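Local coordinates for protein beta-Ala-His dipeptidase (Homo sapiens, PDB 3DLJ) that hydrolyses the peptide bond of Xaa-His dipeptides, above all carnosine and anserine, as a secreted, homodimeric metallopeptidase with two zinc ions per subunit, at residues 110-115 with 176-181. Sequence-based numbering, arbitrary orientation.
Sequences HLDVQP and MEEAGS. With ZN (zinc ion), chain D; ZN (zinc ion), chain C.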
loop_
_atom_site.group_PDB
_atom_site.type_symbol
_atom_site.label_atom_id
_atom_site.label_comp_id
_atom_site.label_asym_id
_atom_site.label_seq_id
_atom_site.Cartn_x
_atom_site.Cartn_y
_atom_site.Cartn_z
ATOM N N HIS A 110 8.590 3.792 -2.643
ATOM C CA HIS A 110 8.886 4.351 -1.301
ATOM C C HIS A 110 9.788 3.419 -0.526
ATOM O O HIS A 110 9.678 2.187 -0.648
ATOM C CB HIS A 110 7.615 4.686 -0.493
ATOM C CG HIS A 110 6.804 3.483 -0.077
ATOM N ND1 HIS A 110 7.003 2.817 1.117
ATOM C CD2 HIS A 110 5.778 2.845 -0.690
ATOM C CE1 HIS A 110 6.145 1.818 1.218
ATOM N NE2 HIS A 110 5.389 1.813 0.134
ATOM N N LEU A 111 10.703 4.008 0.241
ATOM C CA LEU A 111 11.694 3.224 0.997
ATOM C C LEU A 111 11.503 3.288 2.519
ATOM O O LEU A 111 12.296 2.728 3.274
ATOM C CB LEU A 111 13.115 3.593 0.570
ATOM C CG LEU A 111 13.420 3.118 -0.862
ATOM C CD1 LEU A 111 14.741 3.696 -1.295
ATOM C CD2 LEU A 111 13.472 1.601 -0.951
ATOM N N ASP A 112 10.417 3.927 2.955
ATOM C CA ASP A 112 9.949 3.783 4.333
ATOM C C ASP A 112 9.062 2.549 4.491
ATOM O O ASP A 112 8.389 2.116 3.542
ATOM C CB ASP A 112 9.193 5.036 4.816
ATOM C CG ASP A 112 7.944 5.303 4.014
ATOM O OD1 ASP A 112 8.021 5.279 2.755
ATOM O OD2 ASP A 112 6.877 5.522 4.638
ATOM N N VAL A 113 9.077 2.005 5.712
ATOM C CA VAL A 113 8.338 0.793 6.074
ATOM C C VAL A 113 7.406 1.055 7.296
ATOM O O VAL A 113 7.601 2.030 8.073
ATOM C CB VAL A 113 9.319 -0.400 6.352
ATOM C CG1 VAL A 113 10.095 -0.782 5.091
ATOM C CG2 VAL A 113 10.287 -0.046 7.465
ATOM N N GLN A 114 6.381 0.203 7.413
ATOM C CA GLN A 114 5.529 0.082 8.595
ATOM C C GLN A 114 6.381 -0.428 9.761
ATOM O O GLN A 114 7.316 -1.208 9.537
ATOM C CB GLN A 114 4.385 -0.907 8.327
ATOM C CG GLN A 114 3.226 -0.329 7.499
ATOM C CD GLN A 114 2.371 0.683 8.292
ATOM O OE1 GLN A 114 2.033 0.447 9.448
ATOM N NE2 GLN A 114 2.036 1.803 7.670
ATOM N N PRO A 115 6.067 -0.001 11.005
ATOM C CA PRO A 115 6.787 -0.513 12.174
ATOM C C PRO A 115 6.776 -2.043 12.232
ATOM O O PRO A 115 5.847 -2.683 11.746
ATOM C CB PRO A 115 5.991 0.047 13.354
ATOM C CG PRO A 115 5.375 1.303 12.835
ATOM C CD PRO A 115 5.025 0.970 11.385
ATOM N N MET A 176 8.177 8.680 2.951
ATOM C CA MET A 176 7.048 8.940 3.866
ATOM C C MET A 176 5.699 8.355 3.442
ATOM O O MET A 176 4.651 8.871 3.845
ATOM C CB MET A 176 6.876 10.458 4.116
ATOM C CG MET A 176 8.028 11.134 4.839
ATOM S SD MET A 176 8.209 10.646 6.576
ATOM C CE MET A 176 6.771 11.463 7.287
ATOM N N GLU A 177 5.701 7.293 2.637
ATOM C CA GLU A 177 4.448 6.744 2.098
ATOM C C GLU A 177 3.545 6.154 3.174
ATOM O O GLU A 177 2.323 6.311 3.118
ATOM C CB GLU A 177 4.747 5.702 1.032
ATOM C CG GLU A 177 3.554 5.272 0.173
ATOM C CD GLU A 177 2.723 4.181 0.821
ATOM O OE1 GLU A 177 1.548 4.051 0.436
ATOM O OE2 GLU A 177 3.224 3.473 1.729
ATOM N N GLU A 178 4.155 5.463 4.140
ATOM C CA GLU A 178 3.436 4.862 5.270
ATOM C C GLU A 178 2.924 5.888 6.296
ATOM O O GLU A 178 2.189 5.537 7.222
ATOM C CB GLU A 178 4.315 3.828 5.974
ATOM C CG GLU A 178 4.876 2.753 5.057
ATOM C CD GLU A 178 3.823 1.789 4.561
ATOM O OE1 GLU A 178 4.203 0.857 3.836
ATOM O OE2 GLU A 178 2.618 1.928 4.911
ATOM N N ALA A 179 3.331 7.140 6.133
ATOM C CA ALA A 179 2.872 8.224 6.975
ATOM C C ALA A 179 2.258 9.355 6.128
ATOM O O ALA A 179 2.567 10.525 6.334
ATOM C CB ALA A 179 4.035 8.731 7.828
ATOM N N GLY A 180 1.407 8.995 5.165
ATOM C CA GLY A 180 0.624 9.973 4.395
ATOM C C GLY A 180 1.347 10.810 3.336
ATOM O O GLY A 180 0.824 11.841 2.892
ATOM N N SER A 181 2.539 10.368 2.914
ATOM C CA SER A 181 3.339 11.084 1.899
ATOM C C SER A 181 3.492 12.591 2.170
ATOM O O SER A 181 3.342 13.416 1.265
ATOM C CB SER A 181 2.788 10.823 0.492
ATOM O OG SER A 181 2.761 9.426 0.227
HETATM ZN ZN ZN D . 3.934 0.524 -0.109
HETATM ZN ZN ZN C . 2.505 0.012 3.012
HETATM O O HOH W 1 5.818 -1.129 4.661
#
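The carboxylate of Asp112 reaches across to the backbone of residues 176-181 and shows how a buried acid can hold two loops of the zinc site together. OD2 takes the N-H of Glu178 at 2.8 Å through its syn lone pair and is also bonded to Ser41 OG, while OD1 receives a weak hydrogen bond from Glu177 N. With CG lodged between its own backbone N and carbonyl carbon (chi1 63°), the carboxylate brings OD1 within a weak hydrogen bond of His110 ND1. ND1 also donates in the ring plane to the backbone Asp112 O at 2.9 Å, the stronger bond, which helps fix the ring's rotation as NE2 binds one zinc ion at 2.0 Å. Packing is tight here: Glu177 CB sits over a face of the imidazole, 3.5 Å from its centroid, and the bent chain carries Glu177 OE2 above the same face, near the rim.

Toward Gln114 the contact is looser and admits water. Gln114 NE2 meets Glu178 OE2 at 2.8 Å in an almost straight bond, from above the carboxylate plane, the amide turned 81° to it. A water joins Gln114 N to Glu178 OE1, which binds the second zinc ion at 2.1 Å, with OE2 a longer 2.7 Å from it.

Asp143 bridges the metals; Asp206 completes the protein ligands of the His110 zinc, and His456 those of the other. Asp112 probably belongs to the active site, with Glu177 its likely proton acceptor. Acids and a histidine gathered on loops after strands 104-110 and 168-174 are characteristic of the co-catalytic dizinc centre of M20 peptidases.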